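Side-chain contacts in cystathionine beta-lyases/cystathionine gamma-synthases (Corynebacterium glutamicum, PDB 5X5H), which probably catalyses the pyridoxal-phosphate-dependent replacement of the succinate group of O-succinyl-L-homoserine by L-cysteine, giving L,L-cystathionine for methionine biosynthesis: residues 111-114 / 115-119; 158-162 / 163-167. All coordinates share one frame; numbering follows the deposited sequence.

Contact 1: residues 111-114 / 115-119; sequences YRLI and DTVFT
D115 lies beside the Y111 side chain one helical turn back, its CB over one face of the tyrosine ring and displaced toward the rim, in a CH-pi contact 4.0 Å from the ring centroid. With CG of D115 anti to the backbone N (chi1 178°), the carboxylate runs on along the ring, its plane within 10° of the ring's, until D115 CG is 3.4 Å from Y111 OH. OD1 of D115 is hydrogen-bonded to the hydroxyl of Y125 on strand 124-128, which fixes the acid's outer end. D115 N also bonds to Y111 O at 2.8 Å.

T116 continues this pattern, its N donating to R112 O while the aliphatic CG of R112 runs alongside OG1. All of this belongs to the helix 108-118 of a beta-alpha-beta unit, and here its last turn widens to a pi-type turn. V117 N still reaches L113 O, but from above the carbonyl plane and with an N-H...O angle of only 136°. F118 N takes the same oxygen at 3.1 Å in an i to i+5 bond, so L113 O is gripped twice. That oxygen also lies at the edge of the F118 ring, in its plane, and CE1 of the ring packs 3.7 Å from L113 CD1. T119 N extends the wide spacing by bonding to I114 O, while T119 OG1 turns back to donate to D115 O at 2.7 Å.

Contact 2: residues 158-162 / 163-167; sequences GITDI and EAVAK
D161 caps the helix that follows it: its OD1 accepts the backbone N-H of A164 at 3.1 Å, the capping bond of an N-cap aspartate. The N-H points quite straight at the oxygen (161°) but meets it from well above the carboxylate plane. CG of D161 stands anti to the backbone N (chi1 -173°), which sets the carboxylate beside the opening of the first turn, where A164 CB packs against D161 CG at 3.5 Å. A water extends the cap: it donates to D161 OD1 at 2.7 Å and accepts from E163 N. The other carboxylate oxygen, OD2, forms a salt bridge with K297; this and the helix N-terminus would probably favour the charged acid.

D161 O opens the helical bonding with V165 N, and I162 O follows with A166 N at 2.8 Å. The I162 side chain turns into the core, against V178, T151 and Q188. E163's extended chain reaches outward from the helix, and its OE2 meets the NZ of K167, one turn on, in a salt bridge whose hydrogen bond is weak at 3.4 Å. V165 CG2 meets T160 CG2 at 3.7 Å, the side chains crossing at about a right angle.

The sheet-facing side of this turn, with buried I162 and V165 and the methyl of A166, rests on L176 of strand 175-179; V165 also reaches I147 and T160 reaches V149 of strand 144-150, while helix 292-298 flanks D161.

In the fold
Contact 1 (111-119) precedes contact 2 (158-167) along the chain; their centres are 24 Å apart and the nearest atoms about 14 Å. Both involve helices packed on the same seven-stranded mixed sheet of the PLP-binding domain. Helix 108-118 connects the neighbouring parallel strands 99-103 and 124-128 at one border of the sheet, and helix 162-167 lies between strands 144-150 and 175-179 nearer its middle. Contact 1 forms the end of a crossover helix that also packs on a second subunit and follows the cofactor-binding Y107; contact 2 forms the start of a helix in the connection after E150 and N154 of the cofactor pocket, and no other chain of the assembly touches its segments.

Contact 1: residues 111-114 / 115-119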
ATOM      1  N   TYR A 111      -8.312   0.835  31.365  1.00 16.55           N
ATOM      2  CA  TYR A 111      -8.831   1.492  32.544  1.00 16.75           C
ATOM      3  C   TYR A 111      -9.616   2.794  32.233  1.00 14.54           C
ATOM      4  O   TYR A 111     -10.733   2.949  32.723  1.00 16.50           O
ATOM      5  CB  TYR A 111      -7.627   1.864  33.517  1.00 17.06           C
ATOM      6  CG  TYR A 111      -8.128   2.771  34.702  1.00 19.44           C
ATOM      7  CD1 TYR A 111      -8.904   2.211  35.660  1.00 19.19           C
ATOM      8  CD2 TYR A 111      -7.900   4.117  34.678  1.00 22.71           C
ATOM      9  CE1 TYR A 111      -9.459   3.043  36.682  1.00 21.39           C
ATOM     10  CE2 TYR A 111      -8.434   4.920  35.677  1.00 22.22           C
ATOM     11  CZ  TYR A 111      -9.143   4.351  36.643  1.00 22.08           C
ATOM     12  OH  TYR A 111      -9.715   5.248  37.632  1.00 29.49           O
ATOM     13  N   ARG A 112      -9.099   3.617  31.355  1.00 13.30           N
ATOM     14  CA  ARG A 112      -9.717   4.862  30.948  1.00 13.68           C
ATOM     15  C   ARG A 112     -11.039   4.560  30.296  1.00 15.52           C
ATOM     16  O   ARG A 112     -12.046   5.210  30.544  1.00 15.34           O
ATOM     17  CB  ARG A 112      -8.829   5.707  30.071  1.00 17.13           C
ATOM     18  CG  ARG A 112      -9.462   6.997  29.524  1.00 22.28           C
ATOM     19  CD  ARG A 112      -8.473   7.792  28.708  1.00 31.46           C
ATOM     20  NE  ARG A 112      -7.658   6.825  27.921  1.00 42.03           N
ATOM     21  CZ  ARG A 112      -7.254   6.934  26.653  1.00 45.29           C
ATOM     22  NH1 ARG A 112      -7.557   7.991  25.886  1.00 58.16           N
ATOM     23  NH2 ARG A 112      -6.531   5.955  26.130  1.00 34.70           N
ATOM     24  N   LEU A 113     -11.075   3.547  29.459  1.00 13.98           N
ATOM     25  CA  LEU A 113     -12.354   3.213  28.829  1.00 13.37           C
ATOM     26  C   LEU A 113     -13.404   2.825  29.821  1.00 14.32           C
ATOM     27  O   LEU A 113     -14.539   3.289  29.726  1.00 14.56           O
ATOM     28  CB  LEU A 113     -12.126   2.048  27.818  1.00 15.01           C
ATOM     29  CG  LEU A 113     -13.328   1.620  26.921  1.00 15.71           C
ATOM     30  CD1 LEU A 113     -13.881   2.725  26.097  1.00 16.34           C
ATOM     31  CD2 LEU A 113     -12.910   0.427  26.040  1.00 17.26           C
ATOM     32  N   ILE A 114     -13.068   1.968  30.768  1.00 13.87           N
ATOM     33  CA  ILE A 114     -14.039   1.593  31.813  1.00 16.32           C
ATOM     34  C   ILE A 114     -14.473   2.810  32.660  1.00 17.02           C
ATOM     35  O   ILE A 114     -15.647   3.053  32.850  1.00 17.31           O
ATOM     36  CB  ILE A 114     -13.437   0.523  32.691  1.00 18.39           C
ATOM     37  CG1 ILE A 114     -13.217  -0.760  31.850  1.00 18.63           C
ATOM     38  CG2 ILE A 114     -14.389   0.360  33.912  1.00 20.15           C
ATOM     39  CD1 ILE A 114     -12.323  -1.776  32.519  1.00 21.98           C
ATOM     40  N   ASP A 115     -13.451   3.494  33.133  1.00 15.80           N
ATOM     41  CA  ASP A 115     -13.677   4.459  34.198  1.00 17.79           C
ATOM     42  C   ASP A 115     -14.267   5.762  33.650  1.00 19.06           C
ATOM     43  O   ASP A 115     -15.082   6.374  34.361  1.00 18.46           O
ATOM     44  CB  ASP A 115     -12.411   4.767  34.911  1.00 19.19           C
ATOM     45  CG  ASP A 115     -12.637   5.839  36.041  1.00 21.03           C
ATOM     46  OD1 ASP A 115     -13.265   5.475  37.042  1.00 22.11           O
ATOM     47  OD2 ASP A 115     -12.208   6.982  35.873  1.00 20.91           O
ATOM     48  N   THR A 116     -13.892   6.235  32.461  1.00 15.06           N
ATOM     49  CA  THR A 116     -14.476   7.442  31.882  1.00 16.92           C
ATOM     50  C   THR A 116     -15.721   7.170  31.093  1.00 20.62           C
ATOM     51  O   THR A 116     -16.740   7.855  31.241  1.00 22.62           O
ATOM     52  CB  THR A 116     -13.396   8.210  31.043  1.00 19.10           C
ATOM     53  OG1 THR A 116     -12.352   8.713  31.882  1.00 21.96           O
ATOM     54  CG2 THR A 116     -14.047   9.379  30.300  1.00 22.10           C
ATOM     55  N   VAL A 117     -15.707   6.175  30.231  1.00 17.06           N
ATOM     56  CA  VAL A 117     -16.816   5.941  29.350  1.00 16.48           C
ATOM     57  C   VAL A 117     -17.855   4.999  29.902  1.00 16.58           C
ATOM     58  O   VAL A 117     -19.042   5.363  30.019  1.00 17.12           O
ATOM     59  CB  VAL A 117     -16.287   5.446  27.914  1.00 15.95           C
ATOM     60  CG1 VAL A 117     -17.441   5.138  26.957  1.00 17.14           C
ATOM     61  CG2 VAL A 117     -15.334   6.498  27.347  1.00 18.23           C
ATOM     62  N   PHE A 118     -17.517   3.753  30.244  1.00 14.81           N
ATOM     63  CA  PHE A 118     -18.534   2.805  30.577  1.00 15.02           C
ATOM     64  C   PHE A 118     -19.286   3.155  31.892  1.00 16.16           C
ATOM     65  O   PHE A 118     -20.475   2.854  32.008  1.00 17.10           O
ATOM     66  CB  PHE A 118     -18.062   1.357  30.512  1.00 15.68           C
ATOM     67  CG  PHE A 118     -18.010   0.834  29.106  1.00 16.67           C
ATOM     68  CD1 PHE A 118     -17.021   1.267  28.265  1.00 16.45           C
ATOM     69  CD2 PHE A 118     -19.074   0.150  28.604  1.00 18.57           C
ATOM     70  CE1 PHE A 118     -16.990   0.877  26.925  1.00 16.89           C
ATOM     71  CE2 PHE A 118     -19.060  -0.302  27.281  1.00 18.32           C
ATOM     72  CZ  PHE A 118     -18.065   0.139  26.435  1.00 17.42           C
ATOM     73  N   THR A 119     -18.604   3.813  32.844  1.00 17.10           N
ATOM     74  CA  THR A 119     -19.344   4.229  34.058  1.00 16.61           C
ATOM     75  C   THR A 119     -20.406   5.305  33.730  1.00 17.98           C
ATOM     76  O   THR A 119     -21.474   5.224  34.345  1.00 20.31           O
ATOM     77  CB  THR A 119     -18.426   4.811  35.125  1.00 17.41           C
ATOM     78  OG1 THR A 119     -17.791   5.955  34.560  1.00 19.82           O
ATOM     79  CG2 THR A 119     -17.406   3.856  35.618  1.00 18.11           C
TER

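Contact 2: residues 158-162 / 163-167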
ATOM      1  N   GLY A 158       2.867  -8.243  36.137  1.00 15.25           N
ATOM      2  CA  GLY A 158       2.203  -9.099  37.095  1.00 15.39           C
ATOM      3  C   GLY A 158       1.557 -10.302  36.490  1.00 15.32           C
ATOM      4  O   GLY A 158       1.087 -10.240  35.305  1.00 15.85           O
ATOM      5  N   ILE A 159       1.459 -11.417  37.167  1.00 14.95           N
ATOM      6  CA  ILE A 159       1.020 -12.660  36.634  1.00 14.76           C
ATOM      7  C   ILE A 159      -0.270 -13.167  37.288  1.00 16.41           C
ATOM      8  O   ILE A 159      -0.350 -13.170  38.551  1.00 18.79           O
ATOM      9  CB  ILE A 159       2.081 -13.789  36.767  1.00 15.76           C
ATOM     10  CG1 ILE A 159       3.426 -13.361  36.194  1.00 15.57           C
ATOM     11  CG2 ILE A 159       1.611 -15.169  36.312  1.00 16.38           C
ATOM     12  CD1 ILE A 159       3.345 -13.106  34.671  1.00 15.60           C
ATOM     13  N   THR A 160      -1.256 -13.568  36.543  1.00 15.50           N
ATOM     14  CA  THR A 160      -2.484 -14.136  37.051  1.00 15.15           C
ATOM     15  C   THR A 160      -2.579 -15.545  36.659  1.00 17.95           C
ATOM     16  O   THR A 160      -2.324 -15.906  35.474  1.00 16.20           O
ATOM     17  CB  THR A 160      -3.672 -13.372  36.431  1.00 16.08           C
ATOM     18  OG1 THR A 160      -3.670 -12.042  36.919  1.00 19.59           O
ATOM     19  CG2 THR A 160      -5.026 -13.944  36.827  1.00 17.75           C
ATOM     20  N   ASP A 161      -3.077 -16.440  37.536  1.00 16.12           N
ATOM     21  CA  ASP A 161      -3.288 -17.816  37.265  1.00 14.86           C
ATOM     22  C   ASP A 161      -4.601 -17.974  36.509  1.00 16.82           C
ATOM     23  O   ASP A 161      -5.695 -17.915  37.076  1.00 16.56           O
ATOM     24  CB  ASP A 161      -3.331 -18.607  38.614  1.00 15.96           C
ATOM     25  CG  ASP A 161      -3.378 -20.072  38.436  1.00 20.27           C
ATOM     26  OD1 ASP A 161      -3.937 -20.635  37.479  1.00 20.67           O
ATOM     27  OD2 ASP A 161      -2.869 -20.785  39.428  1.00 23.47           O
ATOM     28  N   ILE A 162      -4.449 -18.108  35.167  1.00 15.84           N
ATOM     29  CA  ILE A 162      -5.662 -18.073  34.312  1.00 17.65           C
ATOM     30  C   ILE A 162      -6.654 -19.209  34.676  1.00 15.72           C
ATOM     31  O   ILE A 162      -7.856 -18.949  34.766  1.00 16.81           O
ATOM     32  CB  ILE A 162      -5.259 -18.146  32.828  1.00 15.98           C
ATOM     33  CG1 ILE A 162      -4.478 -16.909  32.425  1.00 16.64           C
ATOM     34  CG2 ILE A 162      -6.500 -18.216  31.937  1.00 16.63           C
ATOM     35  CD1 ILE A 162      -3.660 -17.053  31.156  1.00 16.13           C
ATOM     36  N   GLU A 163      -6.155 -20.414  34.836  1.00 17.30           N
ATOM     37  CA  GLU A 163      -7.000 -21.603  35.077  1.00 18.31           C
ATOM     38  C   GLU A 163      -7.714 -21.377  36.411  1.00 17.80           C
ATOM     39  O   GLU A 163      -8.902 -21.668  36.539  1.00 17.76           O
ATOM     40  CB  GLU A 163      -6.140 -22.864  35.067  1.00 23.89           C
ATOM     41  CG  GLU A 163      -7.004 -24.119  35.206  1.00 29.77           C
ATOM     42  CD  GLU A 163      -6.190 -25.400  35.180  1.00 37.94           C
ATOM     43  OE1 GLU A 163      -4.990 -25.379  34.831  1.00 43.39           O
ATOM     44  OE2 GLU A 163      -6.784 -26.444  35.434  1.00 45.10           O
ATOM     45  N   ALA A 164      -7.007 -20.866  37.419  1.00 17.40           N
ATOM     46  CA  ALA A 164      -7.629 -20.670  38.675  1.00 17.36           C
ATOM     47  C   ALA A 164      -8.737 -19.638  38.668  1.00 18.66           C
ATOM     48  O   ALA A 164      -9.769 -19.824  39.288  1.00 19.39           O
ATOM     49  CB  ALA A 164      -6.631 -20.287  39.731  1.00 17.60           C
ATOM     50  N   VAL A 165      -8.541 -18.493  37.983  1.00 16.50           N
ATOM     51  CA  VAL A 165      -9.537 -17.534  37.848  1.00 15.80           C
ATOM     52  C   VAL A 165     -10.688 -18.014  36.992  1.00 15.79           C
ATOM     53  O   VAL A 165     -11.817 -17.734  37.354  1.00 17.47           O
ATOM     54  CB  VAL A 165      -8.927 -16.175  37.319  1.00 17.41           C
ATOM     55  CG1 VAL A 165      -9.999 -15.235  36.896  1.00 16.79           C
ATOM     56  CG2 VAL A 165      -7.925 -15.609  38.339  1.00 18.38           C
ATOM     57  N   ALA A 166     -10.405 -18.775  35.933  1.00 16.52           N
ATOM     58  CA  ALA A 166     -11.518 -19.354  35.144  1.00 17.30           C
ATOM     59  C   ALA A 166     -12.437 -20.236  35.997  1.00 18.57           C
ATOM     60  O   ALA A 166     -13.647 -20.155  35.834  1.00 18.41           O
ATOM     61  CB  ALA A 166     -10.980 -20.138  34.010  1.00 18.60           C
ATOM     62  N   LYS A 167     -11.835 -21.068  36.854  1.00 20.12           N
ATOM     63  CA  LYS A 167     -12.657 -21.887  37.776  1.00 21.17           C
ATOM     64  C   LYS A 167     -13.626 -21.064  38.595  1.00 23.06           C
ATOM     65  O   LYS A 167     -14.761 -21.497  38.921  1.00 20.01           O
ATOM     66  CB  LYS A 167     -11.796 -22.717  38.732  1.00 25.37           C
ATOM     67  CG  LYS A 167     -11.054 -23.878  38.074  1.00 35.45           C
ATOM     68  CD  LYS A 167     -10.195 -24.664  39.126  1.00 42.22           C
ATOM     69  CE  LYS A 167      -9.126 -25.614  38.571  1.00 47.15           C
ATOM     70  NZ  LYS A 167      -9.637 -26.328  37.368  1.00 50.84           N
TER
HETATM   71  O   HOH W   1      -3.211 -21.137  34.890  1.00 20.92           O